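Local coordinates for protein deoxyhypusine synthase, putative (Entamoeba histolytica, PDB 7L9R) that probably acts as an NAD-dependent deoxyhypusine synthase, transferring the aminobutyl group of spermidine to a lysine of the eIF5A precursor, at residues F187-L192 with V244-D249; V115-T120 with N214-C219. One frame throughout, in Å; residues are numbered along the deposited sequence.

How the contacts relate
From the N terminus, the first of the four segments to be reached is 115-120, which carries strand 117-120; next comes 187-192 at the start of helix 189-200. Strand 216-218 follows, and its pairing closes contact 2 over 93 intervening residues, about half of them helical and none in a strand. The chain goes on to 244-249, entering helix 247-258, and only there closes contact 1, over 51 residues. The loops cross, since the four segments alternate along the sequence. Contact 2 forms one margin of the parallel sheet; contact 1 joins the N-terminal ends of two helices beside it. Their centres lie about 13 Å apart, and they touch directly, with Ser-190 CB 3.2 Å from Ile-217 O.

Contact 1 of 2, residues F187-L192 with V244-D249; sequences FTPSQL and VDLVQD
The ring of Pro-189 forms the apolar centre, with its CG 3.9 Å from Leu-246 CD1 and its CD against Val-244 CG1. The other branch of Val-244, CG2, meets Leu-192 CD1, so the valine spans the first turn of helix 189-200. The motif is a pair of capped helix N termini, those of helices 189-200 and 247-258, whose lead-in backbones are bridged once: Asp-245 N donates to Phe-187 O at 2.8 Å with an N-H...O angle of 160°.

Outward from the proline, Thr-188 CG2 packs 3.5 Å from Gln-248 CB, the two side chains crossing at about a right angle. Thr-188 and Gln-191 make a capping box. The threonine OG1 is placed between its own backbone N and carbonyl carbon (chi1 75°), where it accepts from Gln-191 N at 3.2 Å; the return bond, from Thr-188 N to Gln-191 OE1, is weak.

Asp-249 binds this helix end from the other segment, its buried carboxylate gripped by three bonds. OD2 uses its syn lone pair for Ser-190 N, 2.9 Å away. OD1 takes two hydroxyls: Ser-190 OG at 2.8 Å on the syn side, and Thr-188 OG1 at 3.0 Å from above the carboxylate plane. Lying at a helix N terminus probably suits its negative charge.

At the other helix start, Asp-245 OD1 accepts from Val-247 N and also from Val-244 N of the second subunit, which ties this capping turn to the assembly. Its OD2 holds Gln-248 twice: the backbone N and the side-chain NE2, the latter at 3.0 Å, approach that single oxygen from opposite faces of the carboxylate plane.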
ATOM      1  N   PHE B 187     -37.704   5.921   9.680  1.00 63.99           N
ATOM      2  CA  PHE B 187     -36.744   6.984   9.924  1.00 63.94           C
ATOM      3  C   PHE B 187     -35.544   6.848   8.987  1.00 61.42           C
ATOM      4  O   PHE B 187     -35.230   5.761   8.500  1.00 58.94           O
ATOM      5  CB  PHE B 187     -36.286   6.932  11.379  1.00 63.54           C
ATOM      6  CG  PHE B 187     -37.387   7.179  12.359  1.00 71.75           C
ATOM      7  CD1 PHE B 187     -37.787   8.471  12.656  1.00 69.83           C
ATOM      8  CD2 PHE B 187     -38.080   6.118  12.923  1.00 76.68           C
ATOM      9  CE1 PHE B 187     -38.820   8.705  13.551  1.00 79.87           C
ATOM     10  CE2 PHE B 187     -39.125   6.344  13.809  1.00 82.12           C
ATOM     11  CZ  PHE B 187     -39.492   7.640  14.124  1.00 83.79           C
ATOM     12  N   THR B 188     -34.869   7.968   8.734  1.00 58.20           N
ATOM     13  CA  THR B 188     -33.609   7.893   8.014  1.00 51.21           C
ATOM     14  C   THR B 188     -32.452   7.983   8.993  1.00 52.29           C
ATOM     15  O   THR B 188     -32.634   8.390  10.142  1.00 54.65           O
ATOM     16  CB  THR B 188     -33.499   9.015   6.978  1.00 56.57           C
ATOM     17  OG1 THR B 188     -33.216  10.253   7.636  1.00 54.88           O
ATOM     18  CG2 THR B 188     -34.788   9.141   6.196  1.00 54.34           C
ATOM     19  N   PRO B 189     -31.242   7.591   8.588  1.00 54.74           N
ATOM     20  CA  PRO B 189     -30.099   7.742   9.504  1.00 48.25           C
ATOM     21  C   PRO B 189     -29.895   9.167   9.988  1.00 50.93           C
ATOM     22  O   PRO B 189     -29.716   9.385  11.195  1.00 49.89           O
ATOM     23  CB  PRO B 189     -28.920   7.239   8.665  1.00 43.08           C
ATOM     24  CG  PRO B 189     -29.536   6.228   7.765  1.00 50.06           C
ATOM     25  CD  PRO B 189     -30.898   6.765   7.415  1.00 51.48           C
ATOM     26  N   SER B 190     -29.962  10.153   9.090  1.00 47.23           N
ATOM     27  CA  SER B 190     -29.735  11.535   9.506  1.00 52.65           C
ATOM     28  C   SER B 190     -30.784  11.984  10.517  1.00 52.32           C
ATOM     29  O   SER B 190     -30.471  12.732  11.452  1.00 46.50           O
ATOM     30  CB  SER B 190     -29.737  12.467   8.294  1.00 43.52           C
ATOM     31  OG  SER B 190     -31.062  12.725   7.857  1.00 46.30           O
ATOM     32  N   GLN B 191     -32.032  11.528  10.355  1.00 48.39           N
ATOM     33  CA  GLN B 191     -33.067  11.857  11.331  1.00 53.02           C
ATOM     34  C   GLN B 191     -32.785  11.215  12.684  1.00 54.15           C
ATOM     35  O   GLN B 191     -32.936  11.863  13.725  1.00 50.21           O
ATOM     36  CB  GLN B 191     -34.440  11.413  10.831  1.00 49.99           C
ATOM     37  CG  GLN B 191     -34.930  12.117   9.590  1.00 64.14           C
ATOM     38  CD  GLN B 191     -36.200  11.478   9.048  1.00 81.21           C
ATOM     39  OE1 GLN B 191     -36.715  10.509   9.619  1.00 72.77           O
ATOM     40  NE2 GLN B 191     -36.712  12.019   7.945  1.00 80.32           N
ATOM     41  N   LEU B 192     -32.387   9.939  12.688  1.00 50.87           N
ATOM     42  CA  LEU B 192     -32.046   9.264  13.937  1.00 45.12           C
ATOM     43  C   LEU B 192     -30.881   9.949  14.630  1.00 48.65           C
ATOM     44  O   LEU B 192     -30.842  10.033  15.864  1.00 46.87           O
ATOM     45  CB  LEU B 192     -31.711   7.794  13.661  1.00 48.08           C
ATOM     46  CG  LEU B 192     -32.878   6.914  13.195  1.00 52.71           C
ATOM     47  CD1 LEU B 192     -32.396   5.507  12.892  1.00 51.09           C
ATOM     48  CD2 LEU B 192     -33.984   6.885  14.242  1.00 45.01           C
ATOM     49  N   VAL B 244     -35.399   1.573   8.865  1.00 60.72           N
ATOM     50  CA  VAL B 244     -34.404   2.566   8.472  1.00 49.97           C
ATOM     51  C   VAL B 244     -34.421   2.685   6.955  1.00 59.89           C
ATOM     52  O   VAL B 244     -34.044   1.742   6.248  1.00 63.79           O
ATOM     53  CB  VAL B 244     -32.996   2.220   8.975  1.00 55.45           C
ATOM     54  CG1 VAL B 244     -31.978   3.203   8.416  1.00 48.01           C
ATOM     55  CG2 VAL B 244     -32.945   2.241  10.499  1.00 48.13           C
ATOM     56  N   ASP B 245     -34.868   3.836   6.457  1.00 54.43           N
ATOM     57  CA  ASP B 245     -34.896   4.113   5.031  1.00 51.14           C
ATOM     58  C   ASP B 245     -33.645   4.871   4.611  1.00 60.43           C
ATOM     59  O   ASP B 245     -33.192   5.786   5.305  1.00 54.76           O
ATOM     60  CB  ASP B 245     -36.126   4.927   4.642  1.00 53.66           C
ATOM     61  CG  ASP B 245     -36.060   5.418   3.205  1.00 65.83           C
ATOM     62  OD1 ASP B 245     -35.759   4.599   2.307  1.00 63.24           O
ATOM     63  OD2 ASP B 245     -36.279   6.626   2.973  1.00 65.15           O
ATOM     64  N   LEU B 246     -33.090   4.481   3.466  1.00 53.87           N
ATOM     65  CA  LEU B 246     -31.915   5.143   2.923  1.00 49.43           C
ATOM     66  C   LEU B 246     -32.236   6.082   1.767  1.00 49.77           C
ATOM     67  O   LEU B 246     -31.407   6.937   1.440  1.00 45.03           O
ATOM     68  CB  LEU B 246     -30.893   4.092   2.460  1.00 48.02           C
ATOM     69  CG  LEU B 246     -29.615   3.951   3.292  1.00 63.99           C
ATOM     70  CD1 LEU B 246     -29.909   3.771   4.786  1.00 47.05           C
ATOM     71  CD2 LEU B 246     -28.771   2.794   2.753  1.00 47.76           C
ATOM     72  N   VAL B 247     -33.407   5.949   1.139  1.00 49.52           N
ATOM     73  CA  VAL B 247     -33.672   6.724  -0.069  1.00 57.24           C
ATOM     74  C   VAL B 247     -33.839   8.204   0.260  1.00 59.96           C
ATOM     75  O   VAL B 247     -33.347   9.070  -0.474  1.00 56.61           O
ATOM     76  CB  VAL B 247     -34.896   6.165  -0.821  1.00 55.15           C
ATOM     77  CG1 VAL B 247     -35.190   7.002  -2.068  1.00 57.39           C
ATOM     78  CG2 VAL B 247     -34.675   4.707  -1.208  1.00 58.87           C
ATOM     79  N   GLN B 248     -34.524   8.525   1.365  1.00 56.92           N
ATOM     80  CA  GLN B 248     -34.746   9.931   1.693  1.00 56.47           C
ATOM     81  C   GLN B 248     -33.432  10.651   1.946  1.00 50.97           C
ATOM     82  O   GLN B 248     -33.245  11.783   1.487  1.00 51.53           O
ATOM     83  CB  GLN B 248     -35.652  10.068   2.912  1.00 62.30           C
ATOM     84  CG  GLN B 248     -37.113   9.778   2.670  1.00 68.43           C
ATOM     85  CD  GLN B 248     -37.874   9.619   3.972  1.00 92.45           C
ATOM     86  OE1 GLN B 248     -38.094  10.596   4.706  1.00 87.99           O
ATOM     87  NE2 GLN B 248     -38.265   8.377   4.280  1.00 71.07           N
ATOM     88  N   ASP B 249     -32.496   9.999   2.643  1.00 46.36           N
ATOM     89  CA  ASP B 249     -31.189  10.611   2.864  1.00 54.16           C
ATOM     90  C   ASP B 249     -30.425  10.759   1.553  1.00 56.25           C
ATOM     91  O   ASP B 249     -29.757  11.777   1.329  1.00 55.24           O
ATOM     92  CB  ASP B 249     -30.385   9.789   3.876  1.00 50.88           C
ATOM     93  CG  ASP B 249     -30.554  10.283   5.314  1.00 47.05           C
ATOM     94  OD1 ASP B 249     -31.319  11.245   5.541  1.00 54.74           O
ATOM     95  OD2 ASP B 249     -29.924   9.697   6.219  1.00 49.32           O
TER

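Contact 2 of 2, residues V115-T120 with N214-C219; sequences VDYIVT and NITIFC
Ile-118 pairs with Ile-217 at the centre of a parallel strand pair, and its backbone is engaged at both polar atoms. Its N donates to Thr-216 O at 3.0 Å, while its O accepts from Phe-218 N at 2.8 Å; the latter bond is nearly straight, 171° at the hydrogen. Phe-218 in turn passes the pattern on, its O taking Thr-120 N at 3.0 Å. Neighbouring Tyr-117 and Val-119 instead turn their backbone bonds to strand 87-93, as expected of an interior strand.

Before Tyr-117 and Thr-216, a water takes the place of a direct backbone bond. It donates to Asp-116 O at 2.9 Å and to Asn-214 O at 3.3 Å, joining two carbonyls, and it also sits over one face of the Tyr-117 ring, towards the rim. Nearby, Ile-215 CD1 comes within 3.3 Å of Val-115 O, an apolar end against a carbonyl. The Asp-116 carboxylate turns to other partners: OD2 forms a salt bridge with Arg-347 and accepts from Ile-89 N. Thr-120 OG1, anti to its own N (chi1 -172°), is hydrogen-bonded to Phe-93 O, while its CG2 lies near Ile-217 CG2.

One face carries Ile-118 and Ile-217, the other Tyr-117, Thr-216, Val-119 and Phe-218. Ile-118 and Ile-217 lie side by side, CG2 to CG2 at 4.0 Å, beneath helices 102-111 and 189-200. On the opposite face Tyr-117 CD1 meets the edge of the Phe-218 ring at CE2, 3.6 Å away, and helix 247-258 covers both aromatics. The strand directions diverge by only 21°. With 216-218 outermost in this chain and 117-120 next to 87-93, the strand order 3-2-1-4-5-6 is that of a Rossmann-type parallel sheet, consistent with an NAD-dependent enzyme.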
ATOM      1  N   VAL B 115     -19.058  24.052   8.944  1.00 54.04           N
ATOM      2  CA  VAL B 115     -19.462  23.152   7.876  1.00 51.77           C
ATOM      3  C   VAL B 115     -20.979  23.030   7.888  1.00 49.14           C
ATOM      4  O   VAL B 115     -21.647  23.342   8.874  1.00 54.02           O
ATOM      5  CB  VAL B 115     -18.798  21.765   7.994  1.00 50.10           C
ATOM      6  CG1 VAL B 115     -17.284  21.908   8.069  1.00 41.99           C
ATOM      7  CG2 VAL B 115     -19.330  21.013   9.208  1.00 48.44           C
ATOM      8  N   ASP B 116     -21.522  22.577   6.761  1.00 57.22           N
ATOM      9  CA  ASP B 116     -22.964  22.489   6.573  1.00 50.87           C
ATOM     10  C   ASP B 116     -23.499  21.068   6.623  1.00 56.11           C
ATOM     11  O   ASP B 116     -24.645  20.866   7.034  1.00 53.78           O
ATOM     12  CB  ASP B 116     -23.347  23.121   5.235  1.00 47.94           C
ATOM     13  CG  ASP B 116     -22.890  24.570   5.136  1.00 63.15           C
ATOM     14  OD1 ASP B 116     -23.195  25.355   6.063  1.00 61.47           O
ATOM     15  OD2 ASP B 116     -22.213  24.920   4.146  1.00 60.04           O
ATOM     16  N   TYR B 117     -22.697  20.085   6.226  1.00 50.95           N
ATOM     17  CA  TYR B 117     -23.116  18.695   6.190  1.00 49.14           C
ATOM     18  C   TYR B 117     -21.932  17.825   6.557  1.00 47.26           C
ATOM     19  O   TYR B 117     -20.782  18.166   6.271  1.00 51.25           O
ATOM     20  CB  TYR B 117     -23.628  18.268   4.806  1.00 45.72           C
ATOM     21  CG  TYR B 117     -24.863  18.991   4.332  1.00 48.49           C
ATOM     22  CD1 TYR B 117     -26.126  18.572   4.729  1.00 50.71           C
ATOM     23  CD2 TYR B 117     -24.772  20.072   3.463  1.00 50.42           C
ATOM     24  CE1 TYR B 117     -27.263  19.217   4.291  1.00 53.74           C
ATOM     25  CE2 TYR B 117     -25.910  20.731   3.016  1.00 50.08           C
ATOM     26  CZ  TYR B 117     -27.154  20.296   3.436  1.00 59.07           C
ATOM     27  OH  TYR B 117     -28.301  20.927   3.003  1.00 61.41           O
ATOM     28  N   ILE B 118     -22.227  16.684   7.165  1.00 43.82           N
ATOM     29  CA  ILE B 118     -21.220  15.687   7.495  1.00 41.15           C
ATOM     30  C   ILE B 118     -21.627  14.361   6.866  1.00 46.25           C
ATOM     31  O   ILE B 118     -22.813  14.016   6.830  1.00 44.17           O
ATOM     32  CB  ILE B 118     -21.041  15.544   9.018  1.00 40.16           C
ATOM     33  CG1 ILE B 118     -20.334  16.775   9.584  1.00 46.54           C
ATOM     34  CG2 ILE B 118     -20.264  14.285   9.361  1.00 41.92           C
ATOM     35  CD1 ILE B 118     -20.135  16.710  11.077  1.00 42.06           C
ATOM     36  N   VAL B 119     -20.648  13.643   6.330  1.00 41.56           N
ATOM     37  CA  VAL B 119     -20.816  12.259   5.909  1.00 44.03           C
ATOM     38  C   VAL B 119     -19.811  11.435   6.691  1.00 43.61           C
ATOM     39  O   VAL B 119     -18.637  11.814   6.788  1.00 44.99           O
ATOM     40  CB  VAL B 119     -20.612  12.084   4.394  1.00 46.70           C
ATOM     41  CG1 VAL B 119     -20.866  10.639   3.998  1.00 53.26           C
ATOM     42  CG2 VAL B 119     -21.531  13.014   3.617  1.00 41.13           C
ATOM     43  N   THR B 120     -20.265  10.345   7.298  1.00 38.81           N
ATOM     44  CA  THR B 120     -19.343   9.515   8.058  1.00 47.47           C
ATOM     45  C   THR B 120     -19.746   8.049   7.916  1.00 44.16           C
ATOM     46  O   THR B 120     -20.664   7.703   7.167  1.00 42.82           O
ATOM     47  CB  THR B 120     -19.265   9.974   9.522  1.00 43.41           C
ATOM     48  OG1 THR B 120     -18.209   9.265  10.181  1.00 44.11           O
ATOM     49  CG2 THR B 120     -20.581   9.738  10.247  1.00 42.52           C
ATOM     50  N   ASN B 214     -28.328  22.574  13.267  1.00 56.32           N
ATOM     51  CA  ASN B 214     -28.989  22.067  12.069  1.00 57.83           C
ATOM     52  C   ASN B 214     -27.965  21.690  11.006  1.00 60.18           C
ATOM     53  O   ASN B 214     -28.088  22.030   9.826  1.00 63.08           O
ATOM     54  CB  ASN B 214     -29.999  23.077  11.527  1.00 55.30           C
ATOM     55  CG  ASN B 214     -31.069  23.407  12.532  1.00 68.60           C
ATOM     56  OD1 ASN B 214     -31.343  24.574  12.813  1.00 76.94           O
ATOM     57  ND2 ASN B 214     -31.678  22.373  13.096  1.00 78.37           N
ATOM     58  N   ILE B 215     -26.932  20.986  11.443  1.00 55.42           N
ATOM     59  CA  ILE B 215     -25.959  20.402  10.539  1.00 51.06           C
ATOM     60  C   ILE B 215     -26.329  18.930  10.401  1.00 53.59           C
ATOM     61  O   ILE B 215     -26.278  18.162  11.370  1.00 48.63           O
ATOM     62  CB  ILE B 215     -24.526  20.622  11.038  1.00 50.23           C
ATOM     63  CG1 ILE B 215     -24.193  22.120  10.915  1.00 52.27           C
ATOM     64  CG2 ILE B 215     -23.538  19.776  10.246  1.00 48.50           C
ATOM     65  CD1 ILE B 215     -23.052  22.600  11.787  1.00 45.30           C
ATOM     66  N   THR B 216     -26.742  18.552   9.196  1.00 48.37           N
ATOM     67  CA  THR B 216     -27.248  17.212   8.949  1.00 46.65           C
ATOM     68  C   THR B 216     -26.084  16.249   8.770  1.00 48.95           C
ATOM     69  O   THR B 216     -25.124  16.545   8.050  1.00 48.30           O
ATOM     70  CB  THR B 216     -28.153  17.221   7.717  1.00 52.36           C
ATOM     71  OG1 THR B 216     -29.194  18.192   7.905  1.00 51.85           O
ATOM     72  CG2 THR B 216     -28.776  15.845   7.480  1.00 49.09           C
ATOM     73  N   ILE B 217     -26.173  15.096   9.431  1.00 44.57           N
ATOM     74  CA  ILE B 217     -25.129  14.077   9.409  1.00 46.60           C
ATOM     75  C   ILE B 217     -25.673  12.856   8.677  1.00 49.70           C
ATOM     76  O   ILE B 217     -26.656  12.245   9.115  1.00 44.80           O
ATOM     77  CB  ILE B 217     -24.666  13.708  10.828  1.00 44.61           C
ATOM     78  CG1 ILE B 217     -24.097  14.937  11.545  1.00 42.27           C
ATOM     79  CG2 ILE B 217     -23.639  12.581  10.780  1.00 39.72           C
ATOM     80  CD1 ILE B 217     -23.725  14.687  12.991  1.00 41.39           C
ATOM     81  N   PHE B 218     -25.049  12.516   7.556  1.00 41.26           N
ATOM     82  CA  PHE B 218     -25.402  11.331   6.791  1.00 46.67           C
ATOM     83  C   PHE B 218     -24.512  10.165   7.200  1.00 45.47           C
ATOM     84  O   PHE B 218     -23.307  10.334   7.422  1.00 44.47           O
ATOM     85  CB  PHE B 218     -25.266  11.597   5.290  1.00 42.23           C
ATOM     86  CG  PHE B 218     -26.163  12.690   4.796  1.00 45.36           C
ATOM     87  CD1 PHE B 218     -27.499  12.442   4.539  1.00 39.30           C
ATOM     88  CD2 PHE B 218     -25.673  13.975   4.616  1.00 47.34           C
ATOM     89  CE1 PHE B 218     -28.338  13.453   4.092  1.00 47.60           C
ATOM     90  CE2 PHE B 218     -26.506  14.996   4.173  1.00 57.30           C
ATOM     91  CZ  PHE B 218     -27.841  14.733   3.908  1.00 53.22           C
ATOM     92  N   CYS B 219     -25.120   8.986   7.319  1.00 40.84           N
ATOM     93  CA  CYS B 219     -24.403   7.771   7.685  1.00 43.66           C
ATOM     94  C   CYS B 219     -25.176   6.567   7.163  1.00 45.47           C
ATOM     95  O   CYS B 219     -25.868   5.888   7.932  1.00 44.10           O
ATOM     96  CB  CYS B 219     -24.203   7.684   9.202  1.00 37.03           C
ATOM     97  SG  CYS B 219     -23.154   6.307   9.736  1.00 45.86           S
TER
HETATM   98  O   HOH W   1     -27.216  22.231   6.691  1.00 63.57           O